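Local coordinates for protein malate dehydrogenase (Porphyromonas gingivalis, PDB 3FI9) that probably interconverts malate and oxaloacetate, using NAD as the hydride carrier, at residues Glu52-His56 with Cys57-Gly61; Thr132-Val135 with Thr136-Ser140. All coordinates share one frame; numbering follows the deposited sequence.

Both contacts are local and lie in the NAD-binding domain, each within one continuous run of chain. Coming from the N terminus, contact 1 (residues 52-61) is met first: it ends helix 44-57 and turns the chain into the loop that leads to strand 65-67, an outermost strand of the sheet. Contact 2 (residues 132-140) follows in series, neither nested in the first nor crossing it, and runs along helix 129-140 between strands 121-124 and 147-150. Their centres lie about 33 Å apart and they do not touch. Contact 1 meets helix 19-30 and the second subunit, whereas contact 2 packs against helix 94-115 and the last modelled residues, Ile322 to Trp329.

Contact 1 of 2, residues Glu52-His56 with Cys57-Gly61; sequences EEIRH and CGFEG
Ile54 and Phe59 meet where helix 44-57 of the Rossmann-type NAD-binding domain runs out into a loop. Before them, Glu52 reaches along the helix to Arg55: NH1 of Arg55 forms a salt bridge with OE1 of Glu52 at 3.1 Å, the oxygen lying in the guanidinium plane but being approached from above the carboxylate plane. Two further salt bridges cross to the second subunit, OE2 of Glu52 to its Lys164 and OE2 of Glu53 to its Arg232. The carbonyl O of Glu53 receives a weak bond from Cys57 N. Ile54 meets the loop through both its CG2 and its carbonyl O. CG2, anti to the backbone N, comes 4.0 Å from CD2 of Phe59, the two side chains slanting across each other. Helix 19-30 covers this pair, with Ala25 and Gln26 against Ile54 and Ala29 and Met30 against Phe59. The carbonyl O of Ile54 takes the N-H of Cys57 at 3.0 Å, from above the carbonyl plane, in an i to i+3 bond as the helix tightens at its end. Arg55 O accepts Gly58 N at 3.3 Å in the same way; Gly58 leaves helical geometry with a positive phi of 71°, which favours glycine. One face of the His56 ring lies against Glu52 O, which sits 2.9 Å above the ring plane, over its centre. Past the turn, a water links helix and loop: it donates to Ile54 O at 2.8 Å, and it accepts from Phe59 N, also at 2.8 Å.

Contact 2 of 2, residues Thr132-Val135 with Thr136-Ser140; sequences TGLV and TLIYS
Val135 and Tyr139, one turn apart on helix 129-140, lie side by side and point the same way. CG1 of Val135 is 3.7 Å from CD1 of Tyr139, while the carbonyl O of Val135 sits at the ring edge, in the plane of the ring. With CG anti to its own carbonyl carbon (chi1 -79°), the tyrosine side chain stays beside its backbone N, the same N-H that binds Val135 O at 3.0 Å in a nearly straight bond (177°). Leu134 and Ile138 form a second i to i+4 pair, but here the side chains slant across each other. CD1 of Ile138 comes 3.9 Å from CG of Leu134, and CG1 of Ile138 passes 3.2 Å from Leu134 O, the carbonyl that also takes the N-H of Ile138. Trp329 packs on Leu134 and Ile138, Tyr264 of strand 261-267 meets Leu134 and Leu137, and the phenol OH of Tyr139 bonds to Ile322 O, near the last modelled residues. Thr136 N bonds to Thr132 O at 2.9 Å. OG1 of Thr136 has two acceptors within reach for its single proton, Thr132 O at 3.1 Å and Ala105 O of helix 94-115, the helix whose Ala106 touches both Val135 and Tyr139. Further on, Ser140 OG donates to Leu137 O at 2.9 Å, a side-chain bond three residues back along the helix. Thr132 hydrogen-bonds through OG1 to the backbone O of Phe126, a residue predicted to bind NAD. Helix 129-140 connects parallel strands 121-124 and 147-150, so these pairs belong to the helix of a beta-alpha-beta crossover in the Rossmann-type domain.

Contact 1 of 2, residues Glu52-His56 with Cys57-Gly61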
loop_
_atom_site.group_PDB
_atom_site.type_symbol
_atom_site.label_atom_id
_atom_site.label_comp_id
_atom_site.label_asym_id
_atom_site.label_seq_id
_atom_site.Cartn_x
_atom_site.Cartn_y
_atom_site.Cartn_z
ATOM N N GLU A 52 14.091 -2.534 2.317
ATOM C CA GLU A 52 14.407 -3.508 1.264
ATOM C C GLU A 52 13.169 -3.707 0.392
ATOM O O GLU A 52 13.258 -3.679 -0.827
ATOM C CB GLU A 52 14.886 -4.850 1.849
ATOM C CG GLU A 52 16.266 -4.794 2.553
ATOM C CD GLU A 52 17.457 -4.442 1.632
ATOM O OE1 GLU A 52 17.351 -3.582 0.728
ATOM O OE2 GLU A 52 18.545 -5.016 1.839
ATOM N N GLU A 53 12.009 -3.859 1.007
ATOM C CA GLU A 53 10.765 -3.998 0.234
ATOM C C GLU A 53 10.497 -2.768 -0.663
ATOM O O GLU A 53 10.121 -2.910 -1.819
ATOM C CB GLU A 53 9.593 -4.284 1.162
ATOM C CG GLU A 53 9.473 -5.775 1.564
ATOM C CD GLU A 53 8.143 -6.376 1.086
ATOM O OE1 GLU A 53 7.942 -6.553 -0.130
ATOM O OE2 GLU A 53 7.277 -6.620 1.948
ATOM N N ILE A 54 10.674 -1.567 -0.125
ATOM C CA ILE A 54 10.435 -0.362 -0.917
ATOM C C ILE A 54 11.401 -0.292 -2.090
ATOM O O ILE A 54 11.010 -0.054 -3.239
ATOM C CB ILE A 54 10.549 0.901 -0.059
ATOM C CG1 ILE A 54 9.579 0.757 1.152
ATOM C CG2 ILE A 54 10.383 2.169 -0.941
ATOM C CD1 ILE A 54 8.083 0.581 0.727
ATOM N N ARG A 55 12.671 -0.553 -1.800
ATOM C CA ARG A 55 13.671 -0.578 -2.852
ATOM C C ARG A 55 13.318 -1.564 -3.987
ATOM O O ARG A 55 13.564 -1.281 -5.142
ATOM C CB ARG A 55 15.028 -0.954 -2.257
ATOM C CG ARG A 55 15.672 0.169 -1.478
ATOM C CD ARG A 55 16.727 -0.436 -0.573
ATOM N NE ARG A 55 17.546 0.579 0.074
ATOM C CZ ARG A 55 18.548 0.320 0.927
ATOM N NH1 ARG A 55 18.800 -0.915 1.296
ATOM N NH2 ARG A 55 19.270 1.306 1.466
ATOM N N HIS A 56 12.790 -2.716 -3.636
ATOM C CA HIS A 56 12.440 -3.734 -4.619
ATOM C C HIS A 56 11.169 -3.427 -5.443
ATOM O O HIS A 56 10.865 -4.145 -6.407
ATOM C CB HIS A 56 12.292 -5.089 -3.905
ATOM C CG HIS A 56 13.515 -5.506 -3.129
ATOM N ND1 HIS A 56 13.488 -6.543 -2.219
ATOM C CD2 HIS A 56 14.790 -5.025 -3.124
ATOM C CE1 HIS A 56 14.691 -6.668 -1.673
ATOM N NE2 HIS A 56 15.493 -5.761 -2.208
ATOM N N CYS A 57 10.425 -2.377 -5.068
ATOM C CA CYS A 57 9.290 -1.920 -5.901
ATOM C C CYS A 57 9.795 -1.232 -7.154
ATOM O O CYS A 57 9.073 -1.136 -8.161
ATOM C CB CYS A 57 8.433 -0.917 -5.141
ATOM S SG CYS A 57 7.486 -1.720 -3.844
ATOM N N GLY A 58 11.003 -0.684 -7.063
ATOM C CA GLY A 58 11.626 0.040 -8.198
ATOM C C GLY A 58 10.979 1.377 -8.497
ATOM O O GLY A 58 10.606 1.638 -9.646
ATOM N N PHE A 59 10.826 2.231 -7.481
ATOM C CA PHE A 59 10.244 3.539 -7.699
ATOM C C PHE A 59 11.244 4.441 -8.395
ATOM O O PHE A 59 12.317 4.704 -7.837
ATOM C CB PHE A 59 9.815 4.165 -6.380
ATOM C CG PHE A 59 8.624 3.478 -5.762
ATOM C CD1 PHE A 59 7.371 3.593 -6.336
ATOM C CD2 PHE A 59 8.774 2.701 -4.598
ATOM C CE1 PHE A 59 6.262 2.944 -5.733
ATOM C CE2 PHE A 59 7.680 2.085 -4.002
ATOM C CZ PHE A 59 6.436 2.200 -4.591
ATOM N N GLU A 60 10.860 4.946 -9.580
ATOM C CA GLU A 60 11.763 5.764 -10.419
ATOM C C GLU A 60 12.190 7.063 -9.709
ATOM O O GLU A 60 11.340 7.870 -9.314
ATOM C CB GLU A 60 11.063 6.127 -11.741
ATOM C CG GLU A 60 12.019 6.478 -12.881
ATOM C CD GLU A 60 11.971 5.468 -14.014
ATOM O OE1 GLU A 60 10.932 4.758 -14.127
ATOM O OE2 GLU A 60 12.942 5.402 -14.811
ATOM N N GLY A 61 13.498 7.268 -9.549
ATOM C CA GLY A 61 14.020 8.521 -8.944
ATOM C C GLY A 61 13.966 8.629 -7.423
ATOM O O GLY A 61 14.305 9.679 -6.827
HETATM O O HOH W 1 12.054 1.903 -4.979
#

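Contact 2 of 2, residues Thr132-Val135 with Thr136-Ser140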
loop_
_atom_site.group_PDB
_atom_site.type_symbol
_atom_site.label_atom_id
_atom_site.label_comp_id
_atom_site.label_asym_id
_atom_site.label_seq_id
_atom_site.Cartn_x
_atom_site.Cartn_y
_atom_site.Cartn_z
ATOM N N THR A 132 -1.650 13.696 22.054
ATOM C CA THR A 132 -0.343 13.562 21.390
ATOM C C THR A 132 -0.072 14.684 20.413
ATOM O O THR A 132 1.044 15.238 20.337
ATOM C CB THR A 132 -0.197 12.192 20.692
ATOM O OG1 THR A 132 -1.272 12.007 19.746
ATOM C CG2 THR A 132 -0.263 11.080 21.730
ATOM N N GLY A 133 -1.086 15.022 19.625
ATOM C CA GLY A 133 -0.945 16.136 18.751
ATOM C C GLY A 133 -0.716 17.443 19.502
ATOM O O GLY A 133 0.095 18.276 19.057
ATOM N N LEU A 134 -1.422 17.660 20.617
ATOM C CA LEU A 134 -1.261 18.971 21.327
ATOM C C LEU A 134 0.119 19.062 22.010
ATOM O O LEU A 134 0.786 20.104 22.001
ATOM C CB LEU A 134 -2.382 19.140 22.365
ATOM C CG LEU A 134 -2.350 20.328 23.327
ATOM C CD1 LEU A 134 -2.432 21.615 22.556
ATOM C CD2 LEU A 134 -3.549 20.247 24.322
ATOM N N VAL A 135 0.553 17.948 22.581
ATOM C CA VAL A 135 1.858 17.908 23.242
ATOM C C VAL A 135 2.950 18.103 22.211
ATOM O O VAL A 135 3.902 18.872 22.421
ATOM C CB VAL A 135 2.081 16.553 23.923
ATOM C CG1 VAL A 135 3.549 16.393 24.325
ATOM C CG2 VAL A 135 1.152 16.393 25.152
ATOM N N THR A 136 2.837 17.420 21.077
ATOM C CA THR A 136 3.848 17.665 20.042
ATOM C C THR A 136 3.918 19.115 19.619
ATOM O O THR A 136 5.018 19.661 19.486
ATOM C CB THR A 136 3.674 16.750 18.800
ATOM O OG1 THR A 136 3.902 15.406 19.175
ATOM C CG2 THR A 136 4.689 17.100 17.718
ATOM N N LEU A 137 2.761 19.741 19.330
ATOM C CA LEU A 137 2.720 21.153 18.977
ATOM C C LEU A 137 3.445 22.023 20.015
ATOM O O LEU A 137 4.293 22.859 19.679
ATOM C CB LEU A 137 1.248 21.620 18.850
ATOM C CG LEU A 137 0.992 23.073 18.481
ATOM C CD1 LEU A 137 1.835 23.520 17.270
ATOM C CD2 LEU A 137 -0.528 23.412 18.329
ATOM N N ILE A 138 3.102 21.823 21.280
ATOM C CA ILE A 138 3.653 22.637 22.359
ATOM C C ILE A 138 5.185 22.517 22.485
ATOM O O ILE A 138 5.907 23.535 22.443
ATOM C CB ILE A 138 2.975 22.297 23.677
ATOM C CG1 ILE A 138 1.520 22.778 23.626
ATOM C CG2 ILE A 138 3.734 22.958 24.825
ATOM C CD1 ILE A 138 0.686 22.249 24.794
ATOM N N TYR A 139 5.684 21.286 22.528
ATOM C CA TYR A 139 7.125 21.070 22.618
ATOM C C TYR A 139 7.926 21.360 21.329
ATOM O O TYR A 139 9.145 21.601 21.390
ATOM C CB TYR A 139 7.400 19.670 23.072
ATOM C CG TYR A 139 7.236 19.474 24.562
ATOM C CD1 TYR A 139 6.005 19.113 25.101
ATOM C CD2 TYR A 139 8.311 19.633 25.421
ATOM C CE1 TYR A 139 5.841 18.912 26.463
ATOM C CE2 TYR A 139 8.158 19.451 26.794
ATOM C CZ TYR A 139 6.918 19.091 27.313
ATOM O OH TYR A 139 6.726 18.879 28.684
ATOM N N SER A 140 7.265 21.335 20.173
ATOM C CA SER A 140 7.976 21.470 18.903
ATOM C C SER A 140 8.360 22.924 18.630
ATOM O O SER A 140 9.234 23.194 17.801
ATOM C CB SER A 140 7.076 21.013 17.748
ATOM O OG SER A 140 6.042 21.990 17.484
#